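Local coordinates for transcriptional regulator, LYSR family (Neisseria meningitidis, PDB 4AB5), which probably regulates transcription of methionine-biosynthesis genes as a MetR-like DNA-binding factor, and is represented here by its regulatory domain, at residues Glu116-Asp119 against Leu120-Lys123; Arg135-Leu139 against Thr140-Ile144. One frame throughout, in Å; residues are numbered along the deposited sequence.

Contact 1 (Glu116-Asp119 against Leu120-Lys123)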
ATOM      1  N   GLU B 116      19.678   4.259   0.639  1.00 57.55           N
ATOM      2  CA  GLU B 116      20.131   4.246  -0.766  1.00 58.92           C
ATOM      3  C   GLU B 116      18.954   4.410  -1.714  1.00 64.80           C
ATOM      4  O   GLU B 116      19.083   5.081  -2.731  1.00 65.43           O
ATOM      5  CB  GLU B 116      20.877   2.936  -1.099  1.00 60.92           C
ATOM      6  CG  GLU B 116      22.192   2.747  -0.369  1.00 69.41           C
ATOM      7  CD  GLU B 116      22.084   2.645   1.139  1.00 87.75           C
ATOM      8  OE1 GLU B 116      21.587   1.605   1.627  1.00 80.52           O
ATOM      9  OE2 GLU B 116      22.442   3.627   1.830  1.00 81.32           O
HETATM   10  N   MSE B 117      17.808   3.809  -1.377  1.00 62.37           N
HETATM   11  CA  MSE B 117      16.596   3.907  -2.184  1.00 62.45           C
HETATM   12  C   MSE B 117      15.798   5.174  -1.901  1.00 61.04           C
HETATM   13  O   MSE B 117      14.816   5.428  -2.593  1.00 60.59           O
HETATM   14  CB  MSE B 117      15.715   2.680  -1.977  1.00 65.77           C
HETATM   15  CG  MSE B 117      15.967   1.591  -2.982  1.00 76.13           C
HETATM   16 SE   MSE B 117      16.256  -0.084  -2.067  1.00 87.54          SE
HETATM   17  CE  MSE B 117      18.205  -0.293  -2.431  1.00 86.02           C
ATOM     18  N   LEU B 118      16.196   5.964  -0.896  1.00 53.37           N
ATOM     19  CA  LEU B 118      15.467   7.190  -0.580  1.00 50.34           C
ATOM     20  C   LEU B 118      16.230   8.436  -1.028  1.00 51.85           C
ATOM     21  O   LEU B 118      17.337   8.668  -0.562  1.00 52.09           O
ATOM     22  CB  LEU B 118      15.087   7.258   0.916  1.00 49.08           C
ATOM     23  CG  LEU B 118      14.344   6.065   1.511  1.00 51.58           C
ATOM     24  CD1 LEU B 118      14.449   6.065   3.015  1.00 51.23           C
ATOM     25  CD2 LEU B 118      12.901   6.032   1.065  1.00 51.26           C
ATOM     26  N   ASP B 119      15.623   9.233  -1.933  1.00 46.62           N
ATOM     27  CA  ASP B 119      16.182  10.455  -2.515  1.00 46.68           C
ATOM     28  C   ASP B 119      16.608  11.509  -1.511  1.00 49.65           C
ATOM     29  O   ASP B 119      17.731  12.000  -1.615  1.00 50.90           O
ATOM     30  CB  ASP B 119      15.257  11.041  -3.584  1.00 48.63           C
ATOM     31  CG  ASP B 119      15.526  10.548  -5.003  1.00 66.25           C
ATOM     32  OD1 ASP B 119      15.999   9.407  -5.163  1.00 67.59           O
ATOM     33  OD2 ASP B 119      15.236  11.294  -5.947  1.00 75.93           O
ATOM     34  N   LEU B 120      15.743  11.841  -0.527  1.00 44.64           N
ATOM     35  CA  LEU B 120      16.064  12.817   0.524  1.00 44.19           C
ATOM     36  C   LEU B 120      17.315  12.409   1.338  1.00 48.86           C
ATOM     37  O   LEU B 120      18.294  13.149   1.254  1.00 48.65           O
ATOM     38  CB  LEU B 120      14.849  13.172   1.413  1.00 42.49           C
ATOM     39  CG  LEU B 120      15.166  13.893   2.746  1.00 45.97           C
ATOM     40  CD1 LEU B 120      15.467  15.355   2.534  1.00 45.87           C
ATOM     41  CD2 LEU B 120      14.043  13.734   3.719  1.00 47.16           C
ATOM     42  N   PRO B 121      17.360  11.240   2.039  1.00 46.64           N
ATOM     43  CA  PRO B 121      18.595  10.865   2.752  1.00 48.25           C
ATOM     44  C   PRO B 121      19.839  10.788   1.871  1.00 54.82           C
ATOM     45  O   PRO B 121      20.856  11.388   2.216  1.00 56.47           O
ATOM     46  CB  PRO B 121      18.246   9.506   3.370  1.00 49.48           C
ATOM     47  CG  PRO B 121      16.745   9.541   3.523  1.00 51.91           C
ATOM     48  CD  PRO B 121      16.296  10.240   2.280  1.00 47.08           C
ATOM     49  N   LYS B 122      19.747  10.100   0.723  1.00 51.11           N
ATOM     50  CA  LYS B 122      20.851   9.908  -0.222  1.00 51.79           C
ATOM     51  C   LYS B 122      21.447  11.212  -0.798  1.00 56.08           C
ATOM     52  O   LYS B 122      22.672  11.387  -0.767  1.00 57.74           O
ATOM     53  CB  LYS B 122      20.436   8.924  -1.343  1.00 53.20           C
ATOM     54  CG  LYS B 122      21.439   8.767  -2.489  1.00 67.46           C
ATOM     55  CD  LYS B 122      21.214   7.505  -3.309  1.00 74.86           C
ATOM     56  CE  LYS B 122      20.288   7.714  -4.478  1.00 86.09           C
ATOM     57  NZ  LYS B 122      20.182   6.496  -5.332  1.00 96.44           N
ATOM     58  N   LYS B 123      20.589  12.093  -1.342  1.00 49.58           N
ATOM     59  CA  LYS B 123      21.004  13.329  -2.010  1.00 49.27           C
ATOM     60  C   LYS B 123      21.215  14.538  -1.109  1.00 52.18           C
ATOM     61  O   LYS B 123      21.801  15.519  -1.568  1.00 52.84           O
ATOM     62  CB  LYS B 123      19.987  13.707  -3.108  1.00 50.70           C
ATOM     63  CG  LYS B 123      19.899  12.727  -4.275  1.00 58.56           C
ATOM     64  CD  LYS B 123      18.602  12.909  -5.037  1.00 63.55           C
ATOM     65  CE  LYS B 123      18.783  12.628  -6.507  1.00 73.19           C
ATOM     66  NZ  LYS B 123      17.482  12.531  -7.215  1.00 74.37           N
TER
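The D119–K123 salt bridge spans one turn at the start of helix 119-125, with K123 NZ lying 2.9 Å from D119 OD2. The two side chains run side by side in the same direction. The ammonium reaches the carboxylate from above its plane, 62° out of it, and so covers a face of the group. Both ends have a second partner on strand 171-189: S182 OG bonds to D119 OD2, and Q181 O accepts from K123 NZ.

Next along, K122 reaches back to the 3-10 turn. Its chain starts with CG anti to the backbone N (chi1 173°) and bends at chi3. This brings K122 NZ to 3.2 Å from E116 O, almost in line with that C=O. A long, weak ion pair also links K122 to E65. The main-chain bonds of this turn span four residues, as the D119–K123 bridge does. L118, the N-cap residue, accepts K122 N at 3.1 Å through its O, and D119 O takes K123 N at 2.9 Å.

P121 sits in the first turn, where its lack of an N-H probably breaks no helical bond. Its ring crosses the L118 side chain, P121 CD resting 3.5 Å from L118 CB and P121 CG 3.8 Å from the same atom. L118 continues onto V113 and T110. The buried L120 packs on F103, on L108 of strand 108-110 and on I175 and L180 of strand 171-189.

Chemically, the buried D119 carboxylate is paired with an ammonium and a hydroxyl at a helix N-terminus. Those surroundings would probably stabilise its negative charge, and through S182 and Q181 they tie the first helical turn to strand 171-189.

Contact 2 (Arg135-Leu139 against Thr140-Ile144)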
ATOM      1  N   ARG B 135      10.863   6.586  11.487  1.00 36.44           N
ATOM      2  CA  ARG B 135       9.567   5.944  11.668  1.00 35.35           C
ATOM      3  C   ARG B 135       9.262   5.355  10.279  1.00 36.38           C
ATOM      4  O   ARG B 135       9.593   5.991   9.275  1.00 34.38           O
ATOM      5  CB  ARG B 135       8.532   6.994  12.089  1.00 37.36           C
ATOM      6  CG  ARG B 135       7.189   6.432  12.529  1.00 52.09           C
ATOM      7  CD  ARG B 135       7.114   6.170  14.019  1.00 58.75           C
ATOM      8  NE  ARG B 135       5.910   5.397  14.338  1.00 58.90           N
ATOM      9  CZ  ARG B 135       4.822   5.889  14.922  1.00 62.44           C
ATOM     10  NH1 ARG B 135       4.783   7.160  15.310  1.00 40.99           N
ATOM     11  NH2 ARG B 135       3.779   5.107  15.153  1.00 47.83           N
ATOM     12  N   HIS B 136       8.727   4.121  10.212  1.00 33.21           N
ATOM     13  CA  HIS B 136       8.493   3.447   8.922  1.00 33.24           C
ATOM     14  C   HIS B 136       7.075   2.983   8.693  1.00 36.81           C
ATOM     15  O   HIS B 136       6.378   2.595   9.631  1.00 38.09           O
ATOM     16  CB  HIS B 136       9.432   2.242   8.733  1.00 34.63           C
ATOM     17  CG  HIS B 136      10.874   2.533   8.974  1.00 38.77           C
ATOM     18  ND1 HIS B 136      11.614   3.275   8.078  1.00 41.00           N
ATOM     19  CD2 HIS B 136      11.678   2.139   9.989  1.00 40.86           C
ATOM     20  CE1 HIS B 136      12.839   3.309   8.570  1.00 41.16           C
ATOM     21  NE2 HIS B 136      12.921   2.652   9.728  1.00 41.69           N
ATOM     22  N   SER B 137       6.675   2.966   7.421  1.00 31.65           N
ATOM     23  CA  SER B 137       5.373   2.483   6.975  1.00 30.63           C
ATOM     24  C   SER B 137       5.446   2.058   5.512  1.00 32.26           C
ATOM     25  O   SER B 137       6.044   2.752   4.691  1.00 30.36           O
ATOM     26  CB  SER B 137       4.294   3.549   7.163  1.00 33.51           C
ATOM     27  OG  SER B 137       3.016   3.035   6.830  1.00 40.85           O
ATOM     28  N   GLU B 138       4.823   0.919   5.190  1.00 28.42           N
ATOM     29  CA  GLU B 138       4.725   0.396   3.824  1.00 27.35           C
ATOM     30  C   GLU B 138       3.640   1.151   3.036  1.00 31.66           C
ATOM     31  O   GLU B 138       3.614   1.062   1.814  1.00 33.46           O
ATOM     32  CB  GLU B 138       4.376  -1.109   3.852  1.00 28.74           C
ATOM     33  CG  GLU B 138       5.463  -2.008   4.432  1.00 37.64           C
ATOM     34  CD  GLU B 138       6.655  -2.316   3.539  1.00 52.65           C
ATOM     35  OE1 GLU B 138       6.572  -2.104   2.308  1.00 42.49           O
ATOM     36  OE2 GLU B 138       7.669  -2.817   4.076  1.00 47.52           O
ATOM     37  N   LEU B 139       2.734   1.877   3.736  1.00 27.12           N
ATOM     38  CA  LEU B 139       1.591   2.576   3.144  1.00 25.81           C
ATOM     39  C   LEU B 139       1.664   4.084   3.233  1.00 31.84           C
ATOM     40  O   LEU B 139       1.877   4.628   4.315  1.00 33.23           O
ATOM     41  CB  LEU B 139       0.264   2.067   3.755  1.00 25.01           C
ATOM     42  CG  LEU B 139       0.098   0.545   3.904  1.00 29.01           C
ATOM     43  CD1 LEU B 139      -1.088   0.200   4.771  1.00 27.79           C
ATOM     44  CD2 LEU B 139       0.011  -0.151   2.555  1.00 31.45           C
ATOM     45  N   THR B 140       1.436   4.759   2.092  1.00 28.81           N
ATOM     46  CA  THR B 140       1.437   6.218   1.939  1.00 28.78           C
ATOM     47  C   THR B 140       0.353   6.851   2.805  1.00 33.15           C
ATOM     48  O   THR B 140       0.610   7.839   3.489  1.00 33.53           O
ATOM     49  CB  THR B 140       1.288   6.577   0.447  1.00 34.79           C
ATOM     50  OG1 THR B 140       2.389   6.031  -0.282  1.00 38.86           O
ATOM     51  CG2 THR B 140       1.199   8.071   0.202  1.00 29.02           C
ATOM     52  N   ILE B 141      -0.853   6.261   2.783  1.00 31.06           N
ATOM     53  CA  ILE B 141      -2.013   6.709   3.556  1.00 31.13           C
ATOM     54  C   ILE B 141      -1.714   6.755   5.068  1.00 33.10           C
ATOM     55  O   ILE B 141      -2.185   7.665   5.753  1.00 33.90           O
ATOM     56  CB  ILE B 141      -3.313   5.938   3.193  1.00 34.88           C
ATOM     57  CG1 ILE B 141      -3.205   4.417   3.492  1.00 35.67           C
ATOM     58  CG2 ILE B 141      -3.713   6.210   1.735  1.00 36.42           C
ATOM     59  CD1 ILE B 141      -4.521   3.636   3.396  1.00 42.73           C
ATOM     60  N   ALA B 142      -0.886   5.809   5.560  1.00 27.32           N
ATOM     61  CA  ALA B 142      -0.465   5.749   6.956  1.00 26.77           C
ATOM     62  C   ALA B 142       0.606   6.810   7.236  1.00 29.98           C
ATOM     63  O   ALA B 142       0.558   7.427   8.294  1.00 29.09           O
ATOM     64  CB  ALA B 142       0.041   4.359   7.303  1.00 27.54           C
ATOM     65  N   ILE B 143       1.539   7.053   6.273  1.00 26.42           N
ATOM     66  CA  ILE B 143       2.559   8.102   6.382  1.00 26.54           C
ATOM     67  C   ILE B 143       1.889   9.469   6.589  1.00 30.31           C
ATOM     68  O   ILE B 143       2.227  10.159   7.551  1.00 30.91           O
ATOM     69  CB  ILE B 143       3.570   8.113   5.195  1.00 30.74           C
ATOM     70  CG1 ILE B 143       4.453   6.829   5.206  1.00 32.20           C
ATOM     71  CG2 ILE B 143       4.448   9.401   5.218  1.00 30.80           C
ATOM     72  CD1 ILE B 143       5.402   6.641   4.017  1.00 39.15           C
ATOM     73  N   ILE B 144       0.912   9.826   5.717  1.00 25.69           N
ATOM     74  CA  ILE B 144       0.166  11.081   5.773  1.00 24.49           C
ATOM     75  C   ILE B 144      -0.560  11.270   7.096  1.00 26.36           C
ATOM     76  O   ILE B 144      -0.457  12.351   7.678  1.00 26.61           O
ATOM     77  CB  ILE B 144      -0.707  11.306   4.490  1.00 27.47           C
ATOM     78  CG1 ILE B 144       0.147  11.936   3.378  1.00 28.29           C
ATOM     79  CG2 ILE B 144      -1.960  12.177   4.747  1.00 26.74           C
ATOM     80  CD1 ILE B 144       0.404  11.075   2.286  1.00 39.14           C
TER
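The flat group here is the carbonyl of L139, approached in its plane by I143 and S137. L139 holds the N-cap position of helix 140-148, just after strand 134-136, in the LysR substrate-binding domain, whose fold is of the type 2 periplasmic binding protein kind. I143 N comes in from the side of the T140 nitrogen, 3.1 Å from L139 O. S137 OG arrives from the L139 CA side and donates to a lone pair of L139 O at 3.2 Å. A142 CB and I143 CG1, both 3.5 Å from L139 O, flank the oxygen obliquely from opposite sides of that plane. A142 N adds only a weak bond to L139 O.

Round the turn, L139 CB packs loosely on I141 CG1 and A142 CB. L139 and I141 also meet F20 of the second subunit, while R135 forms a salt bridge with D40 of that subunit, so this end of the helix borders the dimer interface. T140 OG1 bonds to Y111 OH.

With its OG anti to the backbone N (chi1 -175°), S137 extends toward the helix, its hydroxyl OG 3.3 Å from A142 CB and its CB 3.8 Å from I143 CG1.

In the fold
Contacts 1 and 2 lie in series along the chain, each at the N-terminus of a helix: 119-125 for the first, 140-148 for the second. Their centres are about 17 Å apart; the nearest atoms come to about 6 Å without touching. Strand 108-110 is shared by both: L118 and L120 pack on it from contact 1, I143 from contact 2. It also pairs in parallel with strand 134-136, which leads into contact 2. T110 touches L118 and bonds to H136 and S137. Contact 1 faces strand 171-189 within its own subunit; contact 2 also meets the second subunit. In LysR-type regulators the effector usually binds in the cleft between two subdomains; neither contact is identified as part of it.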